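Local coordinates for Serine/threonine protein kinase (Mycobacterium tuberculosis, PDB 4ESQ) that is probably a membrane-bound serine/threonine receptor kinase that phosphorylates proteins with ATP, represented here by its extracellular sensor domain, at residues A12-M24 with Q179-V191. Numbering follows the deposited sequence. Where two conformers were deposited one is given.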
loop_
_atom_site.group_PDB
_atom_site.type_symbol
_atom_site.label_atom_id
_atom_site.label_comp_id
_atom_site.label_asym_id
_atom_site.label_seq_id
_atom_site.Cartn_x
_atom_site.Cartn_y
_atom_site.Cartn_z
ATOM N N ALA A 12 14.783 -3.109 -6.236
ATOM C CA ALA A 12 14.928 -4.544 -6.492
ATOM C C ALA A 12 13.934 -5.379 -5.685
ATOM O O ALA A 12 13.795 -6.582 -5.927
ATOM C CB ALA A 12 16.352 -4.993 -6.202
ATOM N N LEU A 13 13.237 -4.745 -4.740
ATOM C CA LEU A 13 12.262 -5.453 -3.896
ATOM C C LEU A 13 10.839 -5.465 -4.465
ATOM O O LEU A 13 9.994 -6.265 -4.042
ATOM C CB LEU A 13 12.233 -4.851 -2.487
ATOM C CG LEU A 13 13.580 -4.717 -1.785
ATOM C CD1 LEU A 13 13.387 -4.022 -0.452
ATOM C CD2 LEU A 13 14.233 -6.081 -1.590
ATOM N N LEU A 14 10.561 -4.585 -5.417
ATOM C CA LEU A 14 9.226 -4.510 -5.984
ATOM C C LEU A 14 8.952 -5.696 -6.904
ATOM O O LEU A 14 9.876 -6.392 -7.338
ATOM C CB LEU A 14 9.022 -3.186 -6.726
ATOM C CG LEU A 14 9.198 -1.924 -5.873
ATOM C CD1 LEU A 14 8.949 -0.683 -6.712
ATOM C CD2 LEU A 14 8.284 -1.933 -4.647
ATOM N N LEU A 15 7.679 -5.928 -7.200
ATOM C CA LEU A 15 7.318 -7.017 -8.092
ATOM C C LEU A 15 7.452 -6.560 -9.535
ATOM O O LEU A 15 7.151 -5.417 -9.867
ATOM C CB LEU A 15 5.896 -7.493 -7.795
ATOM C CG LEU A 15 5.701 -8.038 -6.379
ATOM C CD1 LEU A 15 4.378 -8.772 -6.297
ATOM C CD2 LEU A 15 6.857 -8.953 -6.005
ATOM N N ASN A 16 7.944 -7.448 -10.393
ATOM C CA ASN A 16 8.083 -7.110 -11.799
ATOM C C ASN A 16 6.736 -7.232 -12.522
ATOM O O ASN A 16 5.736 -7.627 -11.918
ATOM C CB ASN A 16 9.183 -7.944 -12.462
ATOM C CG ASN A 16 8.848 -9.429 -12.530
ATOM O OD1 ASN A 16 7.706 -9.811 -12.757
ATOM N ND2 ASN A 16 9.865 -10.273 -12.355
ATOM N N SER A 17 6.713 -6.893 -13.808
ATOM C CA SER A 17 5.459 -6.859 -14.554
ATOM C C SER A 17 4.754 -8.218 -14.587
ATOM O O SER A 17 3.530 -8.282 -14.470
ATOM C CB SER A 17 5.675 -6.316 -15.972
ATOM O OG SER A 17 6.497 -7.172 -16.744
ATOM N N SER A 18 5.519 -9.296 -14.742
ATOM C CA SER A 18 4.933 -10.632 -14.737
ATOM C C SER A 18 4.298 -10.939 -13.392
ATOM O O SER A 18 3.178 -11.441 -13.319
ATOM C CB SER A 18 5.978 -11.700 -15.060
ATOM O OG SER A 18 5.440 -12.998 -14.845
ATOM N N GLU A 19 5.019 -10.625 -12.323
ATOM C CA GLU A 19 4.542 -10.924 -10.987
ATOM C C GLU A 19 3.259 -10.166 -10.647
ATOM O O GLU A 19 2.362 -10.729 -10.037
ATOM C CB GLU A 19 5.636 -10.639 -9.956
ATOM C CG GLU A 19 6.853 -11.557 -10.098
ATOM C CD GLU A 19 8.044 -11.121 -9.253
ATOM O OE1 GLU A 19 8.335 -9.911 -9.181
ATOM O OE2 GLU A 19 8.710 -12.000 -8.666
ATOM N N VAL A 20 3.185 -8.891 -11.025
ATOM C CA VAL A 20 1.990 -8.091 -10.772
ATOM C C VAL A 20 0.795 -8.639 -11.553
ATOM O O VAL A 20 -0.293 -8.832 -11.001
ATOM C CB VAL A 20 2.209 -6.617 -11.141
ATOM C CG1 VAL A 20 0.894 -5.825 -10.964
ATOM C CG2 VAL A 20 3.310 -6.027 -10.288
ATOM N N ASN A 21 1.009 -8.887 -12.842
ATOM C CA ASN A 21 -0.014 -9.485 -13.693
ATOM C C ASN A 21 -0.535 -10.792 -13.118
ATOM O O ASN A 21 -1.741 -11.021 -13.076
ATOM C CB ASN A 21 0.545 -9.759 -15.090
ATOM C CG ASN A 21 0.422 -8.571 -16.024
ATOM O OD1 ASN A 21 -0.544 -7.799 -15.964
ATOM N ND2 ASN A 21 1.392 -8.441 -16.930
ATOM N N ALA A 22 0.385 -11.642 -12.671
ATOM C CA ALA A 22 0.031 -12.964 -12.169
ATOM C C ALA A 22 -0.844 -12.881 -10.925
ATOM O O ALA A 22 -1.799 -13.640 -10.778
ATOM C CB ALA A 22 1.295 -13.781 -11.882
ATOM N N VAL A 23 -0.524 -11.959 -10.025
ATOM C CA VAL A 23 -1.324 -11.825 -8.814
ATOM C C VAL A 23 -2.711 -11.291 -9.166
ATOM O O VAL A 23 -3.729 -11.775 -8.653
ATOM C CB VAL A 23 -0.647 -10.911 -7.765
ATOM C CG1 VAL A 23 -1.646 -10.526 -6.656
ATOM C CG2 VAL A 23 0.584 -11.592 -7.177
ATOM N N MET A 24 -2.754 -10.316 -10.064
ATOM C CA MET A 24 -3.993 -9.591 -10.335
ATOM C C MET A 24 -4.924 -10.295 -11.326
ATOM O O MET A 24 -6.086 -9.914 -11.463
ATOM C CB MET A 24 -3.705 -8.164 -10.828
ATOM C CG MET A 24 -3.048 -7.243 -9.792
ATOM S SD MET A 24 -3.825 -7.265 -8.156
ATOM C CE MET A 24 -5.387 -6.476 -8.520
ATOM N N GLN A 179 -5.303 -9.928 -2.899
ATOM C CA GLN A 179 -4.203 -9.611 -3.812
ATOM C C GLN A 179 -3.091 -8.762 -3.169
ATOM O O GLN A 179 -1.904 -8.964 -3.439
ATOM C CB GLN A 179 -4.722 -8.924 -5.079
ATOM C CG GLN A 179 -5.511 -9.840 -6.025
ATOM C CD GLN A 179 -6.993 -9.895 -5.692
ATOM O OE1 GLN A 179 -7.399 -9.626 -4.559
ATOM N NE2 GLN A 179 -7.809 -10.247 -6.681
ATOM N N ALA A 180 -3.469 -7.813 -2.324
ATOM C CA ALA A 180 -2.468 -6.970 -1.686
ATOM C C ALA A 180 -1.684 -7.782 -0.648
ATOM O O ALA A 180 -0.474 -7.604 -0.485
ATOM C CB ALA A 180 -3.108 -5.746 -1.065
ATOM N N GLY A 181 -2.380 -8.676 0.049
ATOM C CA GLY A 181 -1.709 -9.576 0.964
ATOM C C GLY A 181 -0.708 -10.440 0.219
ATOM O O GLY A 181 0.388 -10.696 0.720
ATOM N N GLN A 182 -1.079 -10.908 -0.971
ATOM C CA GLN A 182 -0.156 -11.736 -1.750
ATOM C C GLN A 182 1.056 -10.936 -2.207
ATOM O O GLN A 182 2.200 -11.410 -2.167
ATOM C CB GLN A 182 -0.841 -12.280 -2.992
ATOM C CG GLN A 182 -1.848 -13.351 -2.747
ATOM C CD GLN A 182 -2.334 -13.885 -4.068
ATOM O OE1 GLN A 182 -3.372 -13.467 -4.572
ATOM N NE2 GLN A 182 -1.547 -14.776 -4.672
ATOM N N ILE A 183 0.797 -9.731 -2.679
ATOM C CA ILE A 183 1.874 -8.883 -3.155
ATOM C C ILE A 183 2.841 -8.612 -2.010
ATOM O O ILE A 183 4.062 -8.765 -2.154
ATOM C CB ILE A 183 1.318 -7.584 -3.781
ATOM C CG1 ILE A 183 0.662 -7.906 -5.130
ATOM C CG2 ILE A 183 2.412 -6.542 -3.965
ATOM C CD1 ILE A 183 -0.258 -6.810 -5.639
ATOM N N ALA A 184 2.298 -8.242 -0.859
ATOM C CA ALA A 184 3.133 -7.935 0.299
ATOM C C ALA A 184 4.023 -9.119 0.673
ATOM O O ALA A 184 5.220 -8.960 0.934
ATOM C CB ALA A 184 2.258 -7.528 1.480
ATOM N N ALA A 185 3.437 -10.313 0.690
ATOM C CA ALA A 185 4.189 -11.507 1.062
ATOM C C ALA A 185 5.313 -11.780 0.074
ATOM O O ALA A 185 6.405 -12.205 0.468
ATOM C CB ALA A 185 3.265 -12.706 1.180
ATOM N N LYS A 186 5.061 -11.525 -1.206
ATOM C CA LYS A 186 6.096 -11.736 -2.212
ATOM C C LYS A 186 7.236 -10.719 -2.067
ATOM O O LYS A 186 8.408 -11.070 -2.199
ATOM C CB LYS A 186 5.501 -11.728 -3.620
ATOM C CG LYS A 186 4.566 -12.924 -3.874
ATOM C CD LYS A 186 3.852 -12.822 -5.208
ATOM C CE LYS A 186 2.981 -14.060 -5.471
ATOM N NZ LYS A 186 3.793 -15.306 -5.584
ATOM N N ILE A 187 6.896 -9.469 -1.782
ATOM C CA ILE A 187 7.923 -8.463 -1.516
ATOM C C ILE A 187 8.730 -8.805 -0.257
ATOM O O ILE A 187 9.949 -8.660 -0.231
ATOM C CB ILE A 187 7.313 -7.053 -1.424
ATOM C CG1 ILE A 187 6.693 -6.673 -2.765
ATOM C CG2 ILE A 187 8.388 -6.025 -1.009
ATOM C CD1 ILE A 187 5.792 -5.415 -2.717
ATOM N N VAL A 188 8.054 -9.283 0.784
ATOM C CA VAL A 188 8.750 -9.686 2.002
ATOM C C VAL A 188 9.750 -10.805 1.702
ATOM O O VAL A 188 10.857 -10.810 2.243
ATOM C CB VAL A 188 7.761 -10.136 3.081
ATOM C CG1 VAL A 188 8.461 -10.959 4.155
ATOM C CG2 VAL A 188 7.042 -8.930 3.675
ATOM N N ASP A 189 9.372 -11.742 0.834
ATOM C CA ASP A 189 10.303 -12.810 0.446
ATOM C C ASP A 189 11.546 -12.230 -0.233
ATOM O O ASP A 189 12.653 -12.742 -0.054
ATOM C CB ASP A 189 9.638 -13.833 -0.480
ATOM C CG ASP A 189 8.654 -14.736 0.244
ATOM O OD1 ASP A 189 8.761 -14.883 1.475
ATOM O OD2 ASP A 189 7.780 -15.317 -0.429
ATOM N N LYS A 190 11.367 -11.171 -1.019
ATOM C CA LYS A 190 12.512 -10.522 -1.659
ATOM C C LYS A 190 13.390 -9.813 -0.627
ATOM O O LYS A 190 14.614 -9.820 -0.745
ATOM C CB LYS A 190 12.068 -9.555 -2.765
ATOM C CG LYS A 190 11.428 -10.267 -3.968
ATOM C CD LYS A 190 11.291 -9.342 -5.176
ATOM C CE LYS A 190 10.574 -10.053 -6.343
ATOM N NZ LYS A 190 10.510 -9.176 -7.548
ATOM N N VAL A 191 12.778 -9.206 0.388
ATOM C CA VAL A 191 13.569 -8.585 1.456
ATOM C C VAL A 191 14.397 -9.661 2.145
ATOM O O VAL A 191 15.593 -9.482 2.411
ATOM C CB VAL A 191 12.685 -7.901 2.527
ATOM C CG1 VAL A 191 13.534 -7.465 3.720
ATOM C CG2 VAL A 191 11.933 -6.724 1.935
HETATM O O HOH W 1 -3.747 -14.169 -7.163
HETATM O O HOH W 2 -6.368 -12.188 -8.799
HETATM O O HOH W 3 -8.135 -9.702 -9.804
#
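Lys190 reaches across to Glu19 and Leu14 with its ammonium group. Lys190 NZ forms a salt bridge to Glu19 OE1 at 2.8 Å, on the syn lone pair of that oxygen. Lys190 NZ also donates to Leu14 O at 2.9 Å, approaching from 31° out of the carbonyl plane. The lysine chain is stretched out, chi3 and chi4 both near 180°, which carries NZ to both acceptors. Glu19 OE1 takes a second bond on its anti lone pair, from Asn16 N at 2.8 Å. Glu19 N in turn donates to Asn16 OD1. This reciprocal pair is a capping box at the start of helix 17-24, so the carboxylate that closes the box also holds Lys190.

Both helices lie on one face of the antiparallel sheet of the PknH-like extracellular domain. The axes of 17-24 and 179-191 run roughly antiparallel (148°) and approach to 10.0 Å. Ile183 touches Val169 of the sheet, and Ile187 touches Val167 and Val90.

Leu15 CD1 meets Ile183 CG2 at 3.8 Å, while CD2 lies against Lys186 CB and Lys190 CE. Val23 is a knob in the hole formed by Gln179, Gln182, Ile183 and Lys186. Its CG1 rests on Ile183 CG1 and its CG2 on Lys186 CE. Met24 folds back on itself and brings SD to 3.6 Å from Gln179 CB. Val23 O receives two waters, one shared with Gln182 OE1 and the other with Gln179 NE2. The Gln179 amide is also bonded to Thr177 N and Gln175 O. At the far end, Leu13 CD1 meets Val191 CG2 at 3.9 Å. Leu13 O is buried against Ile187 CG2 and Lys190 CD without a hydrogen-bond partner.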